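Local atomic coordinates of PlaB phospholipase (Legionella pneumophila, PDB entry 6ZTH), a protein that probably hydrolyses phospholipids and binds several NAD(+) molecules, in an assembly of four chains. Residues Thr317-His322 with Thr337-Met342; Ala224-Asn229 with Met256-Leu261. All coordinates share one frame; numbering follows the deposited sequence.

Contact 1: residues Thr317-His322 with Thr337-Met342; sequences TQKNEH and TNRYSM
T337 joins E321 and H322 through three hydrogen bonds. Its backbone N donates to H322 O at 3.0 Å, nearly straight at 167°. Its hydroxyl OG1 donates to E321 O at 2.6 Å, coming from above that carbonyl's plane; chi1 of 75° sets OG1 between the backbone N and the carbonyl carbon of T337. The third bond runs the other way, from H322 ND1 to T337 O at 3.3 Å. The acceptor lies in the imidazole plane at the ring edge, whereas ND1 stands well above the plane of the T337 carbonyl. H322 CA adds a CH...O contact to the same oxygen. With CG anti to the backbone N (chi1 168°), the ring of H322 lies alongside the amide of N338, though the closeness of the two groups is doubtful and no hydrogen bond joins them. E321 is the first residue to leave helical geometry after helix 300-320, and the chain between the segments holds strands 323-327 and 332-336, consistent with a hairpin whose base the T337 bonds close, before strand 340-349 begins. Further along, Q318 and R339 cross at about a right angle. Q318 OE1, which accepts a bond from N450, packs 3.3 Å from R339 CG, and Q318 NE2 is bonded to Q198. K319 NZ is held by K315 O and stands 3.8 Å from R339 NH1, two like charges close together.

Contact 2: residues Ala224-Asn229 with Met256-Leu261; sequences AATNMN and MAFGVL
The amide of N227 lies over one face of the F258 ring, its CG 3.6 Å above the plane and offset toward the rim. The methyl CG2 of T226 meets the ring edge in plane, 3.5 Å from F258 CE1. Amide and ring planes are 59° apart, and N227 OD1 comes down close to the CG and CD1 atoms of F258. A chi1 of -176° swings the amide of N227 across to that face. The same OD1 accepts from N229 ND2 at 2.8 Å and from a water that also bonds to M228 N and A257 O, so a buried oxygen has two donors. N229 in turn spans M256: its ND2 donates to M256 O at 2.9 Å, in the plane of the amide, and its OD1 accepts from M256 N in a bond modelled as very short. Beside this polar pairing the two selenomethionines run side by side, M228 CG 3.5 Å from M256 SE. Strand 257-261 is the last of the six parallel strands in this chain, bonded to strand 191-197; A257 packs on helix 300-320, and F258 turns to helix 223-226 (V223 and T226) and to the loop that follows it.

How the contacts relate
Contact 1 is a surface contact about 17 Å from the chain centre, measured centre to centre, whereas contact 2 is partly buried at about 9 Å. Helix 300-320 links them: its last turn enters contact 1, and T317 OG1 bonds V260 O on strand 257-261 of contact 2. A second junction is apolar, where M342 on strand 340-349 packs against A224 and A225. In contact 1 main-chain oxygens are the acceptors of all three hydrogen bonds between the segments and charged side chains gather at its margin, with R202, an NAD(+)-binding residue, near T337. Contact 2, away from the annotated sites, combines asparagine amides, an aromatic face, a bridging water and selenomethionines.

Contact 1: residues Thr317-His322 with Thr337-Met342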
loop_
_atom_site.group_PDB
_atom_site.type_symbol
_atom_site.label_atom_id
_atom_site.label_comp_id
_atom_site.label_asym_id
_atom_site.label_seq_id
_atom_site.Cartn_x
_atom_site.Cartn_y
_atom_site.Cartn_z
ATOM N N THR D 317 30.813 10.531 -33.166
ATOM C CA THR D 317 30.948 10.233 -31.742
ATOM C C THR D 317 30.573 8.785 -31.449
ATOM O O THR D 317 31.277 8.084 -30.711
ATOM C CB THR D 317 30.085 11.189 -30.917
ATOM O OG1 THR D 317 30.559 12.529 -31.088
ATOM C CG2 THR D 317 30.129 10.820 -29.431
ATOM N N GLN D 318 29.459 8.316 -32.012
ATOM C CA GLN D 318 28.976 6.973 -31.713
ATOM C C GLN D 318 29.720 5.890 -32.479
ATOM O O GLN D 318 29.624 4.714 -32.112
ATOM C CB GLN D 318 27.477 6.893 -32.001
ATOM C CG GLN D 318 26.657 7.755 -31.057
ATOM C CD GLN D 318 25.169 7.613 -31.271
ATOM O OE1 GLN D 318 24.682 7.697 -32.399
ATOM N NE2 GLN D 318 24.435 7.405 -30.187
ATOM N N LYS D 319 30.459 6.254 -33.528
ATOM C CA LYS D 319 31.332 5.287 -34.182
ATOM C C LYS D 319 32.632 5.100 -33.411
ATOM O O LYS D 319 33.198 4.001 -33.415
ATOM C CB LYS D 319 31.630 5.733 -35.614
ATOM C CG LYS D 319 30.812 5.013 -36.682
ATOM C CD LYS D 319 29.314 5.174 -36.464
ATOM C CE LYS D 319 28.796 6.474 -37.060
ATOM N NZ LYS D 319 27.573 6.949 -36.355
ATOM N N ASN D 320 33.112 6.152 -32.744
ATOM C CA ASN D 320 34.342 6.065 -31.970
ATOM C C ASN D 320 34.123 5.476 -30.584
ATOM O O ASN D 320 35.069 4.939 -29.996
ATOM C CB ASN D 320 34.978 7.452 -31.831
ATOM C CG ASN D 320 35.851 7.818 -33.014
ATOM O OD1 ASN D 320 35.634 8.837 -33.669
ATOM N ND2 ASN D 320 36.851 6.988 -33.292
ATOM N N GLU D 321 32.906 5.566 -30.049
ATOM C CA GLU D 321 32.592 5.059 -28.721
ATOM C C GLU D 321 31.808 3.753 -28.763
ATOM O O GLU D 321 31.245 3.346 -27.743
ATOM C CB GLU D 321 31.815 6.114 -27.931
ATOM C CG GLU D 321 32.708 7.150 -27.265
ATOM C CD GLU D 321 32.009 8.476 -27.042
ATOM O OE1 GLU D 321 30.771 8.481 -26.879
ATOM O OE2 GLU D 321 32.703 9.516 -27.025
ATOM N N HIS D 322 31.765 3.087 -29.918
ATOM C CA HIS D 322 31.073 1.806 -30.005
ATOM C C HIS D 322 31.751 0.753 -29.138
ATOM O O HIS D 322 31.078 -0.091 -28.533
ATOM C CB HIS D 322 31.015 1.343 -31.461
ATOM C CG HIS D 322 30.585 -0.081 -31.629
ATOM N ND1 HIS D 322 29.561 -0.642 -30.896
ATOM C CD2 HIS D 322 31.037 -1.057 -32.451
ATOM C CE1 HIS D 322 29.403 -1.903 -31.257
ATOM N NE2 HIS D 322 30.286 -2.179 -32.200
ATOM N N THR D 337 28.621 -0.167 -26.817
ATOM C CA THR D 337 27.544 0.813 -26.784
ATOM C C THR D 337 27.116 1.099 -28.214
ATOM O O THR D 337 27.938 1.508 -29.040
ATOM C CB THR D 337 27.980 2.105 -26.084
ATOM O OG1 THR D 337 28.843 2.855 -26.946
ATOM C CG2 THR D 337 28.707 1.792 -24.783
ATOM N N ASN D 338 25.836 0.878 -28.506
ATOM C CA ASN D 338 25.273 1.081 -29.828
ATOM C C ASN D 338 24.317 2.279 -29.795
ATOM O O ASN D 338 24.426 3.154 -28.925
ATOM C CB ASN D 338 24.592 -0.214 -30.281
ATOM C CG ASN D 338 25.586 -1.321 -30.575
ATOM O OD1 ASN D 338 26.650 -1.078 -31.145
ATOM N ND2 ASN D 338 25.245 -2.545 -30.188
ATOM N N ARG D 339 23.390 2.321 -30.748
ATOM C CA ARG D 339 22.343 3.332 -30.800
ATOM C C ARG D 339 21.019 2.690 -30.412
ATOM O O ARG D 339 20.717 1.566 -30.830
ATOM C CB ARG D 339 22.256 3.957 -32.193
ATOM C CG ARG D 339 23.574 4.556 -32.681
ATOM C CD ARG D 339 23.867 4.197 -34.133
ATOM N NE ARG D 339 22.871 4.738 -35.055
ATOM C CZ ARG D 339 22.940 5.941 -35.622
ATOM N NH1 ARG D 339 23.960 6.751 -35.367
ATOM N NH2 ARG D 339 21.980 6.334 -36.447
ATOM N N TYR D 340 20.233 3.402 -29.610
ATOM C CA TYR D 340 19.046 2.838 -28.988
ATOM C C TYR D 340 17.840 3.730 -29.239
ATOM O O TYR D 340 17.968 4.902 -29.602
ATOM C CB TYR D 340 19.251 2.653 -27.477
ATOM C CG TYR D 340 20.478 1.842 -27.125
ATOM C CD1 TYR D 340 21.745 2.409 -27.155
ATOM C CD2 TYR D 340 20.367 0.507 -26.764
ATOM C CE1 TYR D 340 22.867 1.667 -26.834
ATOM C CE2 TYR D 340 21.482 -0.242 -26.442
ATOM C CZ TYR D 340 22.730 0.343 -26.479
ATOM O OH TYR D 340 23.844 -0.399 -26.159
ATOM N N SER D 341 16.659 3.151 -29.034
ATOM C CA SER D 341 15.395 3.853 -29.188
ATOM C C SER D 341 14.519 3.583 -27.973
ATOM O O SER D 341 14.583 2.510 -27.365
ATOM C CB SER D 341 14.659 3.421 -30.462
ATOM O OG SER D 341 15.482 3.580 -31.603
HETATM N N MSE D 342 13.700 4.571 -27.629
HETATM C CA MSE D 342 12.801 4.470 -26.488
HETATM C C MSE D 342 11.342 4.483 -26.936
HETATM O O MSE D 342 10.919 5.381 -27.662
HETATM C CB MSE D 342 13.059 5.623 -25.515
HETATM C CG MSE D 342 12.308 5.516 -24.203
HETATM SE SE MSE D 342 13.474 4.994 -22.738
HETATM C CE MSE D 342 13.856 6.752 -21.993
#

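Contact 2: residues Ala224-Asn229 with Met256-Leu261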
loop_
_atom_site.group_PDB
_atom_site.type_symbol
_atom_site.label_atom_id
_atom_site.label_comp_id
_atom_site.label_asym_id
_atom_site.label_seq_id
_atom_site.Cartn_x
_atom_site.Cartn_y
_atom_site.Cartn_z
ATOM N N ALA D 224 18.336 8.476 -25.880
ATOM C CA ALA D 224 17.000 8.505 -26.463
ATOM C C ALA D 224 16.087 9.499 -25.760
ATOM O O ALA D 224 15.130 9.982 -26.375
ATOM C CB ALA D 224 16.376 7.110 -26.415
ATOM N N ALA D 225 16.362 9.819 -24.496
ATOM C CA ALA D 225 15.487 10.681 -23.716
ATOM C C ALA D 225 15.787 12.164 -23.888
ATOM O O ALA D 225 14.939 12.993 -23.538
ATOM C CB ALA D 225 15.593 10.321 -22.229
ATOM N N THR D 226 16.959 12.514 -24.417
ATOM C CA THR D 226 17.350 13.915 -24.514
ATOM C C THR D 226 16.700 14.619 -25.697
ATOM O O THR D 226 16.499 15.838 -25.657
ATOM C CB THR D 226 18.871 14.025 -24.651
ATOM O OG1 THR D 226 19.290 15.360 -24.344
ATOM C CG2 THR D 226 19.303 13.679 -26.073
ATOM N N ASN D 227 16.359 13.872 -26.739
ATOM C CA ASN D 227 16.104 14.441 -28.052
ATOM C C ASN D 227 14.658 14.887 -28.201
ATOM O O ASN D 227 13.742 14.258 -27.665
ATOM C CB ASN D 227 16.465 13.408 -29.122
ATOM C CG ASN D 227 16.322 13.945 -30.520
ATOM O OD1 ASN D 227 16.942 14.945 -30.885
ATOM N ND2 ASN D 227 15.505 13.276 -31.321
HETATM N N MSE D 228 14.466 15.981 -28.931
HETATM C CA MSE D 228 13.135 16.540 -29.117
HETATM C C MSE D 228 12.584 16.288 -30.517
HETATM O O MSE D 228 11.490 16.747 -30.845
HETATM C CB MSE D 228 13.148 18.047 -28.841
HETATM C CG MSE D 228 13.474 18.418 -27.405
HETATM SE SE MSE D 228 12.164 17.759 -26.113
HETATM C CE MSE D 228 10.776 19.097 -26.375
ATOM N N ASN D 229 13.339 15.573 -31.348
ATOM C CA ASN D 229 12.801 15.050 -32.605
ATOM C C ASN D 229 12.212 13.685 -32.278
ATOM O O ASN D 229 12.880 12.657 -32.375
ATOM C CB ASN D 229 13.867 14.953 -33.687
ATOM C CG ASN D 229 14.705 16.205 -33.791
ATOM O OD1 ASN D 229 14.328 17.169 -34.456
ATOM N ND2 ASN D 229 15.861 16.194 -33.140
HETATM N N MSE D 256 14.720 19.617 -34.412
HETATM C CA MSE D 256 15.533 20.351 -33.451
HETATM C C MSE D 256 16.986 19.893 -33.540
HETATM O O MSE D 256 17.267 18.711 -33.746
HETATM C CB MSE D 256 15.026 20.169 -32.016
HETATM C CG MSE D 256 15.792 21.026 -30.998
HETATM SE SE MSE D 256 15.241 20.852 -29.127
HETATM C CE MSE D 256 13.385 21.418 -29.293
ATOM N N ALA D 257 17.901 20.847 -33.390
ATOM C CA ALA D 257 19.317 20.528 -33.288
ATOM C C ALA D 257 19.538 19.428 -32.261
ATOM O O ALA D 257 19.111 19.542 -31.109
ATOM C CB ALA D 257 20.103 21.783 -32.905
ATOM N N PHE D 258 20.206 18.357 -32.687
ATOM C CA PHE D 258 20.479 17.202 -31.840
ATOM C C PHE D 258 21.957 16.856 -31.939
ATOM O O PHE D 258 22.475 16.653 -33.043
ATOM C CB PHE D 258 19.621 16.002 -32.255
ATOM C CG PHE D 258 19.946 14.737 -31.514
ATOM C CD1 PHE D 258 19.817 14.668 -30.138
ATOM C CD2 PHE D 258 20.380 13.613 -32.196
ATOM C CE1 PHE D 258 20.114 13.504 -29.458
ATOM C CE2 PHE D 258 20.679 12.447 -31.520
ATOM C CZ PHE D 258 20.543 12.393 -30.152
ATOM N N GLY D 259 22.628 16.787 -30.793
ATOM C CA GLY D 259 24.047 16.502 -30.780
ATOM C C GLY D 259 24.475 15.531 -29.700
ATOM O O GLY D 259 24.220 15.760 -28.514
ATOM N N VAL D 260 25.117 14.437 -30.099
ATOM C CA VAL D 260 25.752 13.505 -29.175
ATOM C C VAL D 260 27.243 13.822 -29.223
ATOM O O VAL D 260 27.961 13.363 -30.117
ATOM C CB VAL D 260 25.459 12.047 -29.539
ATOM C CG1 VAL D 260 26.347 11.098 -28.735
ATOM C CG2 VAL D 260 23.987 11.728 -29.305
ATOM N N LEU D 261 27.712 14.617 -28.265
ATOM C CA LEU D 261 29.081 15.109 -28.280
ATOM C C LEU D 261 30.036 14.081 -27.676
ATOM O O LEU D 261 29.622 13.200 -26.918
ATOM C CB LEU D 261 29.161 16.433 -27.529
ATOM C CG LEU D 261 28.187 17.512 -28.017
ATOM C CD1 LEU D 261 28.510 18.868 -27.399
ATOM C CD2 LEU D 261 28.183 17.619 -29.538
HETATM O O HOH W 1 16.836 17.324 -30.248
#